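Local coordinates for MIP07328p (Drosophila melanogaster, PDB 6FKK), which is a semaphorin, an axon guidance cue that probably acts as a chemorepellent by binding semaphorin receptors, at residues L488-Q500 with T518-A531. Sequence-based numbering, arbitrary orientation.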
loop_
_atom_site.group_PDB
_atom_site.type_symbol
_atom_site.label_atom_id
_atom_site.label_comp_id
_atom_site.label_asym_id
_atom_site.label_seq_id
_atom_site.Cartn_x
_atom_site.Cartn_y
_atom_site.Cartn_z
ATOM N N LEU A 488 -7.897 28.813 -10.358
ATOM C CA LEU A 488 -6.481 28.887 -10.695
ATOM C C LEU A 488 -5.586 28.667 -9.481
ATOM O O LEU A 488 -4.509 28.076 -9.610
ATOM C CB LEU A 488 -6.163 30.237 -11.344
ATOM C CG LEU A 488 -6.075 30.224 -12.874
ATOM C CD1 LEU A 488 -7.316 29.603 -13.496
ATOM C CD2 LEU A 488 -5.856 31.621 -13.421
ATOM N N SER A 489 -6.010 29.128 -8.301
ATOM C CA SER A 489 -5.227 28.889 -7.092
ATOM C C SER A 489 -5.244 27.426 -6.678
ATOM O O SER A 489 -4.328 26.982 -5.980
ATOM C CB SER A 489 -5.742 29.756 -5.943
ATOM O OG SER A 489 -5.525 31.132 -6.199
ATOM N N LEU A 490 -6.266 26.670 -7.086
ATOM C CA LEU A 490 -6.325 25.254 -6.740
ATOM C C LEU A 490 -5.144 24.497 -7.334
ATOM O O LEU A 490 -4.589 23.596 -6.694
ATOM C CB LEU A 490 -7.647 24.655 -7.219
ATOM C CG LEU A 490 -7.941 23.210 -6.808
ATOM C CD1 LEU A 490 -8.065 23.089 -5.294
ATOM C CD2 LEU A 490 -9.199 22.697 -7.497
ATOM N N GLN A 491 -4.742 24.861 -8.553
ATOM C CA GLN A 491 -3.622 24.234 -9.254
ATOM C C GLN A 491 -3.819 22.729 -9.421
ATOM O O GLN A 491 -2.852 21.965 -9.481
ATOM C CB GLN A 491 -2.293 24.537 -8.561
ATOM C CG GLN A 491 -1.865 25.984 -8.710
ATOM C CD GLN A 491 -0.469 26.231 -8.187
ATOM O OE1 GLN A 491 -0.121 25.805 -7.086
ATOM N NE2 GLN A 491 0.347 26.916 -8.982
ATOM N N ASP A 492 -5.074 22.295 -9.500
ATOM C CA ASP A 492 -5.382 20.927 -9.895
ATOM C C ASP A 492 -5.221 20.806 -11.406
ATOM O O ASP A 492 -5.837 21.578 -12.149
ATOM C CB ASP A 492 -6.809 20.553 -9.479
ATOM C CG ASP A 492 -7.082 19.052 -9.551
ATOM O OD1 ASP A 492 -6.703 18.410 -10.553
ATOM O OD2 ASP A 492 -7.687 18.513 -8.598
ATOM N N PRO A 493 -4.400 19.871 -11.897
ATOM C CA PRO A 493 -4.198 19.761 -13.353
ATOM C C PRO A 493 -5.463 19.436 -14.125
ATOM O O PRO A 493 -5.468 19.573 -15.354
ATOM C CB PRO A 493 -3.166 18.630 -13.479
ATOM C CG PRO A 493 -3.305 17.848 -12.213
ATOM C CD PRO A 493 -3.640 18.854 -11.153
ATOM N N ILE A 494 -6.535 19.027 -13.449
ATOM C CA ILE A 494 -7.762 18.639 -14.130
ATOM C C ILE A 494 -8.798 19.761 -14.178
ATOM O O ILE A 494 -9.735 19.682 -14.987
ATOM C CB ILE A 494 -8.360 17.378 -13.473
ATOM C CG1 ILE A 494 -9.044 16.497 -14.516
ATOM C CG2 ILE A 494 -9.332 17.752 -12.368
ATOM C CD1 ILE A 494 -9.353 15.111 -14.005
ATOM N N CYS A 495 -8.659 20.796 -13.352
ATOM C CA CYS A 495 -9.578 21.928 -13.357
ATOM C C CYS A 495 -8.978 23.069 -14.168
ATOM O O CYS A 495 -7.818 23.441 -13.964
ATOM C CB CYS A 495 -9.889 22.413 -11.937
ATOM S SG CYS A 495 -10.460 21.167 -10.741
ATOM N N ALA A 496 -9.771 23.617 -15.087
ATOM C CA ALA A 496 -9.388 24.790 -15.856
ATOM C C ALA A 496 -10.563 25.755 -15.884
ATOM O O ALA A 496 -11.720 25.354 -15.738
ATOM C CB ALA A 496 -8.957 24.420 -17.282
ATOM N N TRP A 497 -10.260 27.037 -16.071
ATOM C CA TRP A 497 -11.264 28.093 -16.018
ATOM C C TRP A 497 -11.638 28.529 -17.428
ATOM O O TRP A 497 -10.779 28.988 -18.189
ATOM C CB TRP A 497 -10.760 29.289 -15.214
ATOM C CG TRP A 497 -11.750 30.406 -15.159
ATOM C CD1 TRP A 497 -11.725 31.562 -15.881
ATOM C CD2 TRP A 497 -12.925 30.464 -14.346
ATOM N NE1 TRP A 497 -12.810 32.343 -15.562
ATOM C CE2 TRP A 497 -13.564 31.688 -14.623
ATOM C CE3 TRP A 497 -13.500 29.600 -13.408
ATOM C CZ2 TRP A 497 -14.744 32.074 -13.992
ATOM C CZ3 TRP A 497 -14.672 29.982 -12.786
ATOM C CH2 TRP A 497 -15.282 31.208 -13.081
ATOM N N ASP A 498 -12.918 28.396 -17.766
ATOM C CA ASP A 498 -13.425 28.861 -19.050
ATOM C C ASP A 498 -13.762 30.344 -18.959
ATOM O O ASP A 498 -14.489 30.770 -18.057
ATOM C CB ASP A 498 -14.661 28.054 -19.458
ATOM C CG ASP A 498 -15.106 28.338 -20.885
ATOM O OD1 ASP A 498 -14.430 29.124 -21.580
ATOM O OD2 ASP A 498 -16.132 27.768 -21.318
ATOM N N LEU A 499 -13.223 31.133 -19.888
ATOM C CA LEU A 499 -13.545 32.554 -19.912
ATOM C C LEU A 499 -14.867 32.820 -20.616
ATOM O O LEU A 499 -15.531 33.819 -20.317
ATOM C CB LEU A 499 -12.421 33.341 -20.583
ATOM C CG LEU A 499 -11.120 33.427 -19.786
ATOM C CD1 LEU A 499 -10.081 34.255 -20.529
ATOM C CD2 LEU A 499 -11.396 34.009 -18.413
ATOM N N GLN A 500 -15.261 31.945 -21.543
ATOM C CA GLN A 500 -16.548 32.101 -22.213
ATOM C C GLN A 500 -17.698 31.946 -21.228
ATOM O O GLN A 500 -18.630 32.756 -21.211
ATOM C CB GLN A 500 -16.679 31.090 -23.350
ATOM C CG GLN A 500 -15.868 31.422 -24.585
ATOM C CD GLN A 500 -16.218 30.526 -25.753
ATOM O OE1 GLN A 500 -16.828 29.470 -25.581
ATOM N NE2 GLN A 500 -15.841 30.947 -26.952
ATOM N N THR A 518 -10.004 29.084 -24.929
ATOM C CA THR A 518 -10.422 30.134 -24.010
ATOM C C THR A 518 -10.241 29.746 -22.546
ATOM O O THR A 518 -10.800 30.413 -21.669
ATOM C CB THR A 518 -11.885 30.509 -24.270
ATOM O OG1 THR A 518 -12.708 29.340 -24.163
ATOM C CG2 THR A 518 -12.044 31.111 -25.659
ATOM N N TYR A 519 -9.475 28.698 -22.263
ATOM C CA TYR A 519 -9.305 28.205 -20.904
ATOM C C TYR A 519 -8.003 28.727 -20.305
ATOM O O TYR A 519 -7.051 29.048 -21.021
ATOM C CB TYR A 519 -9.312 26.673 -20.864
ATOM C CG TYR A 519 -10.649 26.020 -21.168
ATOM C CD1 TYR A 519 -11.692 26.738 -21.743
ATOM C CD2 TYR A 519 -10.869 24.682 -20.865
ATOM C CE1 TYR A 519 -12.908 26.139 -22.020
ATOM C CE2 TYR A 519 -12.083 24.076 -21.136
ATOM C CZ TYR A 519 -13.099 24.810 -21.712
ATOM O OH TYR A 519 -14.308 24.210 -21.981
ATOM N N LEU A 520 -7.972 28.805 -18.975
ATOM C CA LEU A 520 -6.805 29.275 -18.242
ATOM C C LEU A 520 -6.422 28.265 -17.171
ATOM O O LEU A 520 -7.286 27.741 -16.461
ATOM C CB LEU A 520 -7.061 30.643 -17.594
ATOM C CG LEU A 520 -7.172 31.849 -18.526
ATOM C CD1 LEU A 520 -7.428 33.114 -17.722
ATOM C CD2 LEU A 520 -5.914 31.993 -19.370
ATOM N N GLN A 521 -5.122 27.999 -17.059
ATOM C CA GLN A 521 -4.595 27.126 -16.019
ATOM C C GLN A 521 -3.117 27.436 -15.835
ATOM O O GLN A 521 -2.404 27.676 -16.811
ATOM C CB GLN A 521 -4.790 25.645 -16.365
ATOM C CG GLN A 521 -4.329 24.687 -15.275
ATOM C CD GLN A 521 -4.541 23.231 -15.646
ATOM O OE1 GLN A 521 -3.793 22.666 -16.442
ATOM N NE2 GLN A 521 -5.568 22.618 -15.068
ATOM N N SER A 522 -2.668 27.428 -14.582
ATOM C CA SER A 522 -1.273 27.731 -14.257
ATOM C C SER A 522 -0.834 26.786 -13.143
ATOM O O SER A 522 -1.199 26.977 -11.979
ATOM C CB SER A 522 -1.105 29.189 -13.849
ATOM O OG SER A 522 0.260 29.497 -13.633
ATOM N N LEU A 523 -0.051 25.771 -13.505
ATOM C CA LEU A 523 0.468 24.815 -12.536
ATOM C C LEU A 523 1.907 25.095 -12.132
ATOM O O LEU A 523 2.314 24.694 -11.036
ATOM C CB LEU A 523 0.384 23.389 -13.094
ATOM C CG LEU A 523 -0.981 22.885 -13.565
ATOM C CD1 LEU A 523 -0.870 21.451 -14.060
ATOM C CD2 LEU A 523 -2.001 22.992 -12.449
ATOM N N ASN A 524 2.677 25.769 -12.982
ATOM C CA ASN A 524 4.102 26.008 -12.762
ATOM C C ASN A 524 4.365 27.403 -12.209
ATOM O O ASN A 524 5.313 28.077 -12.622
ATOM C CB ASN A 524 4.872 25.788 -14.061
ATOM C CG ASN A 524 6.346 25.522 -13.831
ATOM O OD1 ASN A 524 6.772 25.267 -12.706
ATOM N ND2 ASN A 524 7.133 25.573 -14.901
ATOM N N SER A 525 3.542 27.860 -11.266
ATOM C CA SER A 525 3.651 29.208 -10.729
ATOM C C SER A 525 3.273 29.192 -9.255
ATOM O O SER A 525 2.929 28.151 -8.687
ATOM C CB SER A 525 2.758 30.186 -11.502
ATOM O OG SER A 525 1.387 29.862 -11.335
ATOM N N THR A 526 3.342 30.366 -8.634
ATOM C CA THR A 526 2.824 30.530 -7.285
ATOM C C THR A 526 1.301 30.549 -7.319
ATOM O O THR A 526 0.686 30.888 -8.334
ATOM C CB THR A 526 3.349 31.824 -6.661
ATOM O OG1 THR A 526 4.704 32.039 -7.072
ATOM C CG2 THR A 526 3.299 31.744 -5.139
ATOM N N LYS A 527 0.688 30.171 -6.195
ATOM C CA LYS A 527 -0.767 30.217 -6.116
ATOM C C LYS A 527 -1.285 31.644 -6.227
ATOM O O LYS A 527 -2.422 31.861 -6.663
ATOM C CB LYS A 527 -1.245 29.564 -4.819
ATOM C CG LYS A 527 -0.874 28.096 -4.713
ATOM C CD LYS A 527 -1.922 27.316 -3.948
ATOM C CE LYS A 527 -1.820 25.837 -4.263
ATOM N NZ LYS A 527 -3.096 25.120 -3.994
ATOM N N LYS A 528 -0.470 32.630 -5.843
ATOM C CA LYS A 528 -0.820 34.020 -6.105
ATOM C C LYS A 528 -0.443 34.436 -7.520
ATOM O O LYS A 528 -1.130 35.268 -8.119
ATOM C CB LYS A 528 -0.147 34.942 -5.084
ATOM C CG LYS A 528 1.373 34.897 -5.092
ATOM C CD LYS A 528 1.957 35.980 -4.196
ATOM C CE LYS A 528 3.475 35.897 -4.133
ATOM N NZ LYS A 528 3.944 34.646 -3.474
ATOM N N ALA A 529 0.634 33.865 -8.070
ATOM C CA ALA A 529 0.997 34.157 -9.452
ATOM C C ALA A 529 -0.004 33.558 -10.431
ATOM O O ALA A 529 -0.169 34.076 -11.540
ATOM C CB ALA A 529 2.406 33.643 -9.746
ATOM N N ALA A 530 -0.680 32.474 -10.041
ATOM C CA ALA A 530 -1.707 31.892 -10.898
ATOM C C ALA A 530 -2.941 32.783 -10.954
ATOM O O ALA A 530 -3.462 33.072 -12.037
ATOM C CB ALA A 530 -2.077 30.492 -10.407
ATOM N N ALA A 531 -3.417 33.240 -9.792
ATOM C CA ALA A 531 -4.604 34.086 -9.744
ATOM C C ALA A 531 -4.410 35.409 -10.474
ATOM O O ALA A 531 -5.399 36.073 -10.801
ATOM C CB ALA A 531 -5.005 34.347 -8.291
#
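W497 and L520 form an antiparallel hydrogen-bonded pair, and D498 and Y519 the neighbouring non-hydrogen-bonded pair, joining strands 495-498 and 519-520. W497 N gives to L520 O at 3.1 Å, and L520 N returns a bond to W497 O; just beyond the bridges, L499 N donates to T518 O.

Two glutamines, long enough to reach backbone carbonyls, bridge the less regular parts. Q521, with CG anti to its own N (chi1 -177°) and the chain extended beyond, brings NE2 into the D492-C495 turn, where it donates to P493 O at 3.1 Å and to C495 O, approaching both from above their carbonyl planes; its OE1 accepts from L398 N of the Sema domain. Q491 NE2 donates to S525 O at 2.9 Å, almost in its own amide plane.

K527's long chain lets its ammonium reach S489 O at 3.0 Å, in the carbonyl plane, and also V437 O. D498's carboxylate offers two oxygens: OD1 takes T518 OG1 on its syn side and Q500 N from the opposite face, the latter an Asx turn, while OD2 pairs with K505. Y519 CE1 lies 3.3 Å from D498 CG, ring and carboxylate crossing obliquely with planes 48° apart; Y519 OH bonds H512. Putting an alanine at D498 would probably leave K505 without this carboxylate, T518 OG1 without its acceptor, and the turn to Q500 free to shift.

Apolar contacts join the same parts: L523 CD1 lies 3.7 Å from P493 CB, and L488 CB faces the small A530 CB at 4.2 Å.

In this cysteine-rich PSI domain, where C495 is disulfide-bonded to C478, several carbonyls outside the strand pairing (P493, C495, S489, S525) are thus met by side-chain amides or an ammonium group, tying short strands and helices together beside the propeller.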